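PDB 3DXL: long form salivary protein D7L1 from Aedes aegypti, which binds and sequesters biogenic amines and leukotrienes released by the vertebrate host, in two separate pockets, and so modulates blood feeding by the female mosquito. Local coordinates for residues A[29-32]-A[33-37]; A[48-51]-A[52-56]; A[111-114]-A[115-118]; A[209-212]-A[213-217]. One frame throughout, in Å; residues are numbered along the deposited sequence. Where two conformers were deposited one is given.

Contact 1 of 4, residues A[29-32]-A[33-37]; sequences PMLA and KWKEW
Met-30 and Trp-34 lie alongside each other one helical turn apart and point the same way, with the sulfur at the benzene end of the indole: in one of the two conformers of Met-30, SD is 3.4 Å from Trp-34 CZ2. This is an oblique Met-aromatic contact, the sulfur 57° off the normal of the six-membered ring. Trp-34 CG is anti to its own carbonyl carbon (chi1 -59°), which turns the indole back along the helix, and the carbonyl oxygen of Met-30 sits 3.2 Å above one ring face, near the rim. That oxygen also takes the nearly straight bond from Trp-34 N (2.9 Å). The indole NE1 donates to Glu-40 O, which helps to fix the ring's rotation. On another side, Leu-31 CD1 touches Lys-35 CG at 3.6 Å, the two chains crossing at a slant. A water that donates to Ala-32 O (2.7 Å) also reaches Glu-36 OE2 weakly, while Glu-36 OE1 forms a salt bridge with Lys-132. From Trp-34 to Trp-37 the chain makes a type I turn, closed by Trp-37 N on Trp-34 O (3.0 Å). With Ile-38 N to Lys-33 O, this makes a Schellman motif; Trp-37, its C-prime residue (positive phi), belongs to the leukotriene E4 site.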
loop_
_atom_site.group_PDB
_atom_site.type_symbol
_atom_site.label_atom_id
_atom_site.label_comp_id
_atom_site.label_asym_id
_atom_site.label_seq_id
_atom_site.Cartn_x
_atom_site.Cartn_y
_atom_site.Cartn_z
ATOM N N PRO A 29 8.556 16.599 -14.163
ATOM C CA PRO A 29 9.037 17.600 -13.197
ATOM C C PRO A 29 8.392 17.492 -11.807
ATOM O O PRO A 29 9.105 17.591 -10.794
ATOM C CB PRO A 29 8.700 18.933 -13.871
ATOM C CG PRO A 29 8.710 18.606 -15.344
ATOM C CD PRO A 29 8.111 17.232 -15.422
ATOM N N MET A 30 7.075 17.279 -11.746
ATOM C CA MET A 30 6.416 17.132 -10.452
ATOM C C MET A 30 6.894 15.879 -9.721
ATOM O O MET A 30 7.214 15.941 -8.530
ATOM C CB MET A 30 4.893 17.157 -10.588
ATOM C CG MET A 30 4.353 18.501 -11.047
ATOM S SD MET A 30 2.858 18.965 -10.172
ATOM C CE MET A 30 1.998 19.944 -11.392
ATOM N N LEU A 31 6.967 14.759 -10.435
ATOM C CA LEU A 31 7.439 13.520 -9.840
ATOM C C LEU A 31 8.828 13.697 -9.213
ATOM O O LEU A 31 9.068 13.243 -8.091
ATOM C CB LEU A 31 7.446 12.403 -10.888
ATOM C CG LEU A 31 8.056 11.066 -10.467
ATOM C CD1 LEU A 31 7.345 10.438 -9.276
ATOM C CD2 LEU A 31 8.059 10.112 -11.653
ATOM N N ALA A 32 9.727 14.356 -9.936
ATOM C CA ALA A 32 11.099 14.559 -9.468
ATOM C C ALA A 32 11.164 15.316 -8.144
ATOM O O ALA A 32 12.017 15.028 -7.305
ATOM C CB ALA A 32 11.923 15.269 -10.529
ATOM N N LYS A 33 10.273 16.293 -7.973
ATOM C CA LYS A 33 10.203 17.079 -6.744
ATOM C C LYS A 33 9.517 16.313 -5.624
ATOM O O LYS A 33 10.060 16.187 -4.520
ATOM C CB LYS A 33 9.474 18.395 -6.998
ATOM C CG LYS A 33 10.286 19.389 -7.811
ATOM C CD LYS A 33 9.546 20.703 -8.040
ATOM C CE LYS A 33 8.620 20.635 -9.249
ATOM N NZ LYS A 33 8.200 21.987 -9.716
ATOM N N TRP A 34 8.319 15.798 -5.892
ATOM C CA TRP A 34 7.560 15.118 -4.846
ATOM C C TRP A 34 8.325 13.935 -4.244
ATOM O O TRP A 34 8.281 13.717 -3.032
ATOM C CB TRP A 34 6.200 14.646 -5.360
ATOM C CG TRP A 34 5.288 15.715 -5.900
ATOM C CD1 TRP A 34 5.495 17.075 -5.919
ATOM C CD2 TRP A 34 4.008 15.497 -6.507
ATOM N NE1 TRP A 34 4.417 17.702 -6.503
ATOM C CE2 TRP A 34 3.491 16.759 -6.871
ATOM C CE3 TRP A 34 3.238 14.352 -6.762
ATOM C CZ2 TRP A 34 2.244 16.908 -7.492
ATOM C CZ3 TRP A 34 2.001 14.500 -7.380
ATOM C CH2 TRP A 34 1.515 15.768 -7.735
ATOM N N LYS A 35 9.037 13.191 -5.088
ATOM C CA LYS A 35 9.850 12.052 -4.622
ATOM C C LYS A 35 10.848 12.458 -3.557
ATOM O O LYS A 35 11.159 11.663 -2.665
ATOM C CB LYS A 35 10.629 11.411 -5.770
ATOM C CG LYS A 35 9.812 10.580 -6.714
ATOM C CD LYS A 35 10.713 9.713 -7.584
ATOM C CE LYS A 35 12.044 10.382 -7.913
ATOM N NZ LYS A 35 12.912 9.478 -8.717
ATOM N N GLU A 36 11.354 13.683 -3.678
ATOM C CA GLU A 36 12.396 14.209 -2.802
ATOM C C GLU A 36 11.828 15.033 -1.645
ATOM O O GLU A 36 12.559 15.791 -0.994
ATOM C CB GLU A 36 13.394 15.044 -3.615
ATOM C CG GLU A 36 14.072 14.291 -4.774
ATOM C CD GLU A 36 14.774 13.007 -4.346
ATOM O OE1 GLU A 36 15.502 13.027 -3.331
ATOM O OE2 GLU A 36 14.609 11.976 -5.036
ATOM N N TRP A 37 10.529 14.876 -1.389
ATOM C CA TRP A 37 9.848 15.596 -0.307
ATOM C C TRP A 37 9.780 17.114 -0.559
ATOM O O TRP A 37 9.703 17.915 0.372
ATOM C CB TRP A 37 10.483 15.256 1.052
ATOM C CG TRP A 37 10.128 13.879 1.553
ATOM C CD1 TRP A 37 10.400 12.673 0.947
ATOM C CD2 TRP A 37 9.439 13.569 2.763
ATOM N NE1 TRP A 37 9.914 11.644 1.714
ATOM C CE2 TRP A 37 9.317 12.162 2.833
ATOM C CE3 TRP A 37 8.903 14.346 3.798
ATOM C CZ2 TRP A 37 8.691 11.519 3.906
ATOM C CZ3 TRP A 37 8.279 13.712 4.858
ATOM C CH2 TRP A 37 8.169 12.308 4.901
HETATM O O HOH W 1 14.159 13.623 -8.071
#

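Contact 2 of 4, residues A[48-51]-A[52-56]; sequences QCFG and KCVLV
The Phe-50 ring meets Val-54 through one methyl, CG2, whose carbon stands 4.1 Å from the ring centroid and 30° off the normal, an off-centre CH-pi contact. The nearest ring atom is CE1, 3.7 Å from Val-54 CG2, with CZ close behind. The two side chains run alongside and point the same way. Phe-50 has CG anti to its backbone N (chi1 165°), a setting that swings the ring forward along the helix towards Val-54. The ring also stacks with Trp-34 and touches Cys-16 and Met-17 of helix 6-20. This i to i+4 pair lies on helix 45-58 of the N-terminal odorant-binding-protein domain, a helical fold tied by disulfides: Cys-49 is bonded to Cys-106 and Cys-53 to Cys-16, so neighbouring turns are stapled to two different helices. Between the turns, Cys-53 N donates to Cys-49 O at 2.9 Å, and Cys-53 CB lies 3.3 Å from that same oxygen. Gly-51 brings only backbone: its oxygen accepts from Leu-55 N (3.0 Å), and Leu-55 CG rests 3.3 Å from it. The leucine side chain then packs on Val-109 and Tyr-113 of helix 106-119. Lys-52 stretches out from CG to NZ, where Asn-104 OD1 is its partner.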
loop_
_atom_site.group_PDB
_atom_site.type_symbol
_atom_site.label_atom_id
_atom_site.label_comp_id
_atom_site.label_asym_id
_atom_site.label_seq_id
_atom_site.Cartn_x
_atom_site.Cartn_y
_atom_site.Cartn_z
ATOM N N GLN A 48 -1.470 19.963 -4.269
ATOM C CA GLN A 48 -2.321 20.103 -3.100
ATOM C C GLN A 48 -3.029 18.795 -2.761
ATOM O O GLN A 48 -3.062 18.378 -1.604
ATOM C CB GLN A 48 -3.319 21.235 -3.307
ATOM C CG GLN A 48 -2.627 22.584 -3.439
ATOM C CD GLN A 48 -3.483 23.649 -4.079
ATOM O OE1 GLN A 48 -4.689 23.485 -4.262
ATOM N NE2 GLN A 48 -2.849 24.766 -4.428
ATOM N N CYS A 49 -3.579 18.131 -3.776
ATOM C CA CYS A 49 -4.277 16.875 -3.527
ATOM C C CYS A 49 -3.325 15.732 -3.219
ATOM O O CYS A 49 -3.662 14.854 -2.430
ATOM C CB CYS A 49 -5.208 16.513 -4.682
ATOM S SG CYS A 49 -6.701 17.539 -4.730
ATOM N N PHE A 50 -2.138 15.747 -3.824
ATOM C CA PHE A 50 -1.084 14.800 -3.444
ATOM C C PHE A 50 -0.776 14.928 -1.946
ATOM O O PHE A 50 -0.738 13.938 -1.213
ATOM C CB PHE A 50 0.195 15.038 -4.257
ATOM C CG PHE A 50 1.412 14.353 -3.685
ATOM C CD1 PHE A 50 1.494 12.963 -3.644
ATOM C CD2 PHE A 50 2.484 15.095 -3.178
ATOM C CE1 PHE A 50 2.603 12.328 -3.094
ATOM C CE2 PHE A 50 3.604 14.461 -2.644
ATOM C CZ PHE A 50 3.661 13.074 -2.598
ATOM N N GLY A 51 -0.544 16.157 -1.489
ATOM C CA GLY A 51 -0.221 16.396 -0.087
ATOM C C GLY A 51 -1.344 15.955 0.828
ATOM O O GLY A 51 -1.106 15.290 1.828
ATOM N N LYS A 52 -2.578 16.319 0.489
ATOM C CA LYS A 52 -3.722 15.890 1.289
ATOM C C LYS A 52 -3.790 14.362 1.352
ATOM O O LYS A 52 -4.038 13.791 2.408
ATOM C CB LYS A 52 -5.042 16.464 0.759
ATOM C CG LYS A 52 -6.259 16.018 1.570
ATOM C CD LYS A 52 -7.586 16.301 0.869
ATOM C CE LYS A 52 -8.690 15.379 1.404
ATOM N NZ LYS A 52 -10.036 15.676 0.848
ATOM N N CYS A 53 -3.581 13.706 0.211
ATOM C CA CYS A 53 -3.602 12.240 0.143
ATOM C C CYS A 53 -2.629 11.612 1.138
ATOM O O CYS A 53 -2.989 10.697 1.883
ATOM C CB CYS A 53 -3.278 11.785 -1.283
ATOM S SG CYS A 53 -3.232 9.993 -1.576
ATOM N N VAL A 54 -1.395 12.105 1.149
ATOM C CA VAL A 54 -0.386 11.564 2.043
ATOM C C VAL A 54 -0.772 11.806 3.503
ATOM O O VAL A 54 -0.659 10.923 4.350
ATOM C CB VAL A 54 1.008 12.163 1.743
ATOM C CG1 VAL A 54 2.035 11.739 2.788
ATOM C CG2 VAL A 54 1.482 11.776 0.349
ATOM N N LEU A 55 -1.243 13.015 3.793
ATOM C CA LEU A 55 -1.641 13.361 5.155
ATOM C C LEU A 55 -2.809 12.513 5.661
ATOM O O LEU A 55 -2.854 12.137 6.833
ATOM C CB LEU A 55 -1.976 14.853 5.243
ATOM C CG LEU A 55 -0.773 15.781 5.044
ATOM C CD1 LEU A 55 -1.219 17.203 4.745
ATOM C CD2 LEU A 55 0.184 15.751 6.241
ATOM N N VAL A 56 -3.751 12.211 4.775
ATOM C CA VAL A 56 -4.895 11.378 5.136
ATOM C C VAL A 56 -4.480 9.923 5.361
ATOM O O VAL A 56 -4.860 9.313 6.358
ATOM C CB VAL A 56 -6.025 11.499 4.097
ATOM C CG1 VAL A 56 -7.116 10.462 4.339
ATOM C CG2 VAL A 56 -6.609 12.905 4.147
#

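Contact 3 of 4, residues A[111-114]-A[115-118]; sequences KAYD and PVHK
Lys-111 meets the second segment through its backbone, its oxygen 3.3 Å from Pro-115 CD, where a regular helix would have an N-H to receive. This is a proline kink within helix 106-119 of the N-terminal odorant-binding-protein domain: Pro-115 has no hydrogen to give, and Val-116 N makes no i to i-4 bond. Ala-112 likewise brings its oxygen close to the proline CD, while its methyl packs on Thr-102 and Phe-68. Tyr-113 O restores the ladder, accepting a nearly straight bond from His-117 N (2.9 Å) and a weak, bent i to i-3 bond from Val-116 N. With chi1 at -173° the tyrosine side chain leaves the backbone on the side of its carbonyl carbon, and the ring reaches forward over the next turn. One face takes Val-116 CB, 4.0 Å above the plane and offset towards the rim, and on the same face His-117 N is equally high. The valine crosses the tyrosine at about a right angle, its CG1 3.8 Å from Tyr-113 CE1; His-117 CB touches CE2 on the other flank of the ring. Tyr-113 OH also bonds Tyr-92 OH, and His-117 NE2 bonds Trp-37 O, tying this helix to a residue of the leukotriene E4 site. A water in the plane of the tyrosine ring joins its hydroxyl to the imidazole. Asp-114 O accepts from Lys-118 N. Their charged ends stay beyond salt-bridge range but share another water, which donates to Asp-114 OD2 (2.7 Å) and accepts from Lys-118 NZ (2.8 Å).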
loop_
_atom_site.group_PDB
_atom_site.type_symbol
_atom_site.label_atom_id
_atom_site.label_comp_id
_atom_site.label_asym_id
_atom_site.label_seq_id
_atom_site.Cartn_x
_atom_site.Cartn_y
_atom_site.Cartn_z
ATOM N N LYS A 111 -2.410 23.986 2.346
ATOM C CA LYS A 111 -1.952 25.306 2.767
ATOM C C LYS A 111 -1.626 25.322 4.263
ATOM O O LYS A 111 -0.629 25.910 4.674
ATOM C CB LYS A 111 -3.001 26.359 2.404
ATOM C CG LYS A 111 -2.652 27.780 2.827
ATOM C CD LYS A 111 -3.691 28.772 2.320
ATOM C CE LYS A 111 -3.476 30.168 2.907
ATOM N NZ LYS A 111 -3.774 30.221 4.367
ATOM N N ALA A 112 -2.456 24.660 5.065
ATOM C CA ALA A 112 -2.257 24.614 6.515
ATOM C C ALA A 112 -1.000 23.846 6.903
ATOM O O ALA A 112 -0.252 24.270 7.790
ATOM C CB ALA A 112 -3.466 24.014 7.202
ATOM N N TYR A 113 -0.769 22.716 6.238
ATOM C CA TYR A 113 0.361 21.867 6.575
ATOM C C TYR A 113 1.700 22.328 5.993
ATOM O O TYR A 113 2.743 22.042 6.565
ATOM C CB TYR A 113 0.082 20.395 6.192
ATOM C CG TYR A 113 1.168 19.456 6.671
ATOM C CD1 TYR A 113 1.218 19.034 8.003
ATOM C CD2 TYR A 113 2.158 19.007 5.801
ATOM C CE1 TYR A 113 2.222 18.195 8.453
ATOM C CE2 TYR A 113 3.170 18.171 6.244
ATOM C CZ TYR A 113 3.196 17.765 7.573
ATOM O OH TYR A 113 4.207 16.943 8.010
ATOM N N ASP A 114 1.684 23.026 4.857
ATOM C CA ASP A 114 2.931 23.366 4.161
ATOM C C ASP A 114 3.990 24.043 5.077
ATOM O O ASP A 114 5.154 23.679 5.026
ATOM C CB ASP A 114 2.637 24.193 2.900
ATOM C CG ASP A 114 3.848 24.377 2.011
ATOM O OD1 ASP A 114 4.583 23.408 1.739
ATOM O OD2 ASP A 114 4.047 25.516 1.551
ATOM N N PRO A 115 3.594 25.026 5.916
ATOM C CA PRO A 115 4.611 25.613 6.816
ATOM C C PRO A 115 5.256 24.595 7.762
ATOM O O PRO A 115 6.454 24.699 8.065
ATOM C CB PRO A 115 3.816 26.652 7.620
ATOM C CG PRO A 115 2.676 27.012 6.720
ATOM C CD PRO A 115 2.288 25.682 6.089
ATOM N N VAL A 116 4.470 23.613 8.206
ATOM C CA VAL A 116 4.968 22.559 9.076
ATOM C C VAL A 116 5.905 21.639 8.304
ATOM O O VAL A 116 6.971 21.283 8.789
ATOM C CB VAL A 116 3.816 21.740 9.711
ATOM C CG1 VAL A 116 4.360 20.592 10.557
ATOM C CG2 VAL A 116 2.910 22.649 10.544
ATOM N N HIS A 117 5.511 21.283 7.082
ATOM C CA HIS A 117 6.359 20.475 6.225
ATOM C C HIS A 117 7.753 21.108 6.102
ATOM O O HIS A 117 8.767 20.442 6.280
ATOM C CB HIS A 117 5.711 20.319 4.847
ATOM C CG HIS A 117 6.536 19.536 3.881
ATOM N ND1 HIS A 117 6.710 18.172 3.985
ATOM C CD2 HIS A 117 7.239 19.925 2.793
ATOM C CE1 HIS A 117 7.484 17.757 2.999
ATOM N NE2 HIS A 117 7.817 18.799 2.261
ATOM N N LYS A 118 7.789 22.402 5.804
ATOM C CA LYS A 118 9.057 23.083 5.585
ATOM C C LYS A 118 9.850 23.302 6.879
ATOM O O LYS A 118 11.066 23.102 6.891
ATOM C CB LYS A 118 8.846 24.390 4.827
ATOM C CG LYS A 118 8.281 24.197 3.416
ATOM C CD LYS A 118 8.491 25.430 2.540
ATOM C CE LYS A 118 7.740 26.627 3.079
ATOM N NZ LYS A 118 7.806 27.767 2.135
HETATM O O HOH W 2 6.286 16.688 6.315
HETATM O O HOH W 3 5.811 27.178 0.317
#

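Contact 4 of 4, residues A[209-212]-A[213-217]; sequences EEVK and RDFKL
Arg-213 lies beside Glu-210 on helix 208-217 of the C-terminal odorant-binding-protein domain, where successive turns are joined by i to i+4 backbone bonds, among them Arg-213 N to Glu-209 O at 2.9 Å. Arg-213 CB nestles between two carbonyl oxygens of the previous turn, 3.3 Å from Glu-210 O and slightly farther from Glu-209 O. From there the chain heads away from the backbone N (chi1 -173°) and runs extended to NE. Arg-213 CD passes 4.1 Å from Glu-210 OE1, a loose approach. The guanidinium and carboxylate planes are almost parallel, 4° apart, yet the charged atoms do not touch: Arg-213 NE is 5.0 Å from Glu-210 OE1. Each group is instead used elsewhere. Arg-213 NH2 makes salt bridges to Asp-19 and Glu-18, and Glu-210 OE2 one to Arg-15, which join this helix to the N-terminal domain; Glu-210 OE2 also binds Arg-267 of helix 257-271. Asp-214 is held by Tyr-199, Arg-267 and Arg-270. The side chains of Phe-215 and Val-211 barely meet, and the phenylalanine ring packs on helix 257-271. On the outer side Lys-212 bends back to Glu-209, its NZ meeting OE2 on the syn side, and it also has Glu-226 as a partner. A water accepts from Lys-212 NZ (2.9 Å), donates to Glu-209 OE1, and is reached weakly by Lys-216 NZ at 3.3 Å.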
loop_
_atom_site.group_PDB
_atom_site.type_symbol
_atom_site.label_atom_id
_atom_site.label_comp_id
_atom_site.label_asym_id
_atom_site.label_seq_id
_atom_site.Cartn_x
_atom_site.Cartn_y
_atom_site.Cartn_z
ATOM N N GLU A 209 -13.183 -0.957 -2.419
ATOM C CA GLU A 209 -12.652 0.007 -3.371
ATOM C C GLU A 209 -11.276 -0.392 -3.910
ATOM O O GLU A 209 -10.977 -0.137 -5.070
ATOM C CB GLU A 209 -12.640 1.424 -2.789
ATOM C CG GLU A 209 -14.039 2.020 -2.555
ATOM C CD GLU A 209 -14.939 1.964 -3.787
ATOM O OE1 GLU A 209 -14.452 2.213 -4.912
ATOM O OE2 GLU A 209 -16.149 1.685 -3.622
ATOM N N GLU A 210 -10.451 -1.022 -3.078
ATOM C CA GLU A 210 -9.151 -1.488 -3.564
ATOM C C GLU A 210 -9.298 -2.613 -4.601
ATOM O O GLU A 210 -8.590 -2.625 -5.606
ATOM C CB GLU A 210 -8.266 -1.927 -2.405
ATOM C CG GLU A 210 -6.802 -2.224 -2.789
ATOM C CD GLU A 210 -5.958 -1.000 -3.168
ATOM O OE1 GLU A 210 -6.328 0.153 -2.844
ATOM O OE2 GLU A 210 -4.895 -1.212 -3.785
ATOM N N VAL A 211 -10.237 -3.536 -4.364
ATOM C CA VAL A 211 -10.484 -4.626 -5.318
ATOM C C VAL A 211 -11.008 -4.039 -6.626
ATOM O O VAL A 211 -10.575 -4.407 -7.718
ATOM C CB VAL A 211 -11.468 -5.678 -4.779
ATOM C CG1 VAL A 211 -11.465 -6.891 -5.684
ATOM C CG2 VAL A 211 -11.094 -6.092 -3.375
ATOM N N LYS A 212 -11.923 -3.081 -6.502
ATOM C CA LYS A 212 -12.481 -2.412 -7.672
ATOM C C LYS A 212 -11.414 -1.702 -8.490
ATOM O O LYS A 212 -11.445 -1.727 -9.714
ATOM C CB LYS A 212 -13.569 -1.415 -7.273
ATOM C CG LYS A 212 -14.861 -2.083 -6.823
ATOM C CD LYS A 212 -15.828 -1.082 -6.192
ATOM C CE LYS A 212 -16.262 -0.026 -7.188
ATOM N NZ LYS A 212 -17.241 0.931 -6.584
ATOM N N ARG A 213 -10.473 -1.052 -7.796
ATOM C CA ARG A 213 -9.379 -0.347 -8.433
ATOM C C ARG A 213 -8.643 -1.285 -9.389
ATOM O O ARG A 213 -8.339 -0.925 -10.516
ATOM C CB ARG A 213 -8.422 0.191 -7.360
ATOM C CG ARG A 213 -7.316 1.087 -7.878
ATOM C CD ARG A 213 -6.392 1.532 -6.746
ATOM N NE ARG A 213 -5.713 2.787 -7.091
ATOM C CZ ARG A 213 -4.600 2.872 -7.812
ATOM N NH1 ARG A 213 -3.999 1.772 -8.253
ATOM N NH2 ARG A 213 -4.067 4.054 -8.084
ATOM N N ASP A 214 -8.352 -2.490 -8.911
ATOM C CA ASP A 214 -7.618 -3.463 -9.718
ATOM C C ASP A 214 -8.428 -4.032 -10.891
ATOM O O ASP A 214 -7.869 -4.302 -11.948
ATOM C CB ASP A 214 -7.067 -4.577 -8.840
ATOM C CG ASP A 214 -5.844 -4.139 -8.048
ATOM O OD1 ASP A 214 -5.285 -3.046 -8.328
ATOM O OD2 ASP A 214 -5.441 -4.901 -7.142
ATOM N N PHE A 215 -9.743 -4.171 -10.715
ATOM C CA PHE A 215 -10.613 -4.524 -11.846
ATOM C C PHE A 215 -10.600 -3.448 -12.925
ATOM O O PHE A 215 -10.476 -3.746 -14.120
ATOM C CB PHE A 215 -12.055 -4.769 -11.394
ATOM C CG PHE A 215 -12.359 -6.206 -11.045
ATOM C CD1 PHE A 215 -11.588 -6.887 -10.112
ATOM C CD2 PHE A 215 -13.451 -6.854 -11.615
ATOM C CE1 PHE A 215 -11.876 -8.205 -9.777
ATOM C CE2 PHE A 215 -13.746 -8.178 -11.283
ATOM C CZ PHE A 215 -12.961 -8.843 -10.357
ATOM N N LYS A 216 -10.703 -2.183 -12.506
ATOM C CA LYS A 216 -10.728 -1.103 -13.474
ATOM C C LYS A 216 -9.421 -1.019 -14.251
ATOM O O LYS A 216 -9.419 -0.724 -15.445
ATOM C CB LYS A 216 -11.077 0.224 -12.804
ATOM C CG LYS A 216 -12.514 0.262 -12.311
ATOM C CD LYS A 216 -12.888 1.582 -11.671
ATOM C CE LYS A 216 -14.329 1.539 -11.169
ATOM N NZ LYS A 216 -14.667 2.731 -10.339
ATOM N N LEU A 217 -8.311 -1.340 -13.583
ATOM C CA LEU A 217 -7.005 -1.330 -14.240
ATOM C C LEU A 217 -6.817 -2.429 -15.287
ATOM O O LEU A 217 -5.944 -2.316 -16.145
ATOM C CB LEU A 217 -5.865 -1.359 -13.217
ATOM C CG LEU A 217 -5.658 -0.006 -12.532
ATOM C CD1 LEU A 217 -4.831 -0.162 -11.269
ATOM C CD2 LEU A 217 -5.038 1.017 -13.488
HETATM O O HOH W 4 -15.707 3.315 -7.239
#

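Contacts 1, 2 and 3 belong to the N-terminal domain and touch one another pairwise: contacts 1 and 2, and 2 and 3, meet through apolar packing, whereas contacts 1 and 3 meet through a polar link. All four are partly buried, but contact 2 has no exposed touching residue, while contacts 1 and 3 each have three. Waters bridge polar groups in contacts 1, 3 and 4; in contact 2, side-chain packing and two disulfides dominate. Contact 4, in the other domain and about 21 Å from contact 2 between centres, has buried carboxylates in salt bridges beside its one phenylalanine.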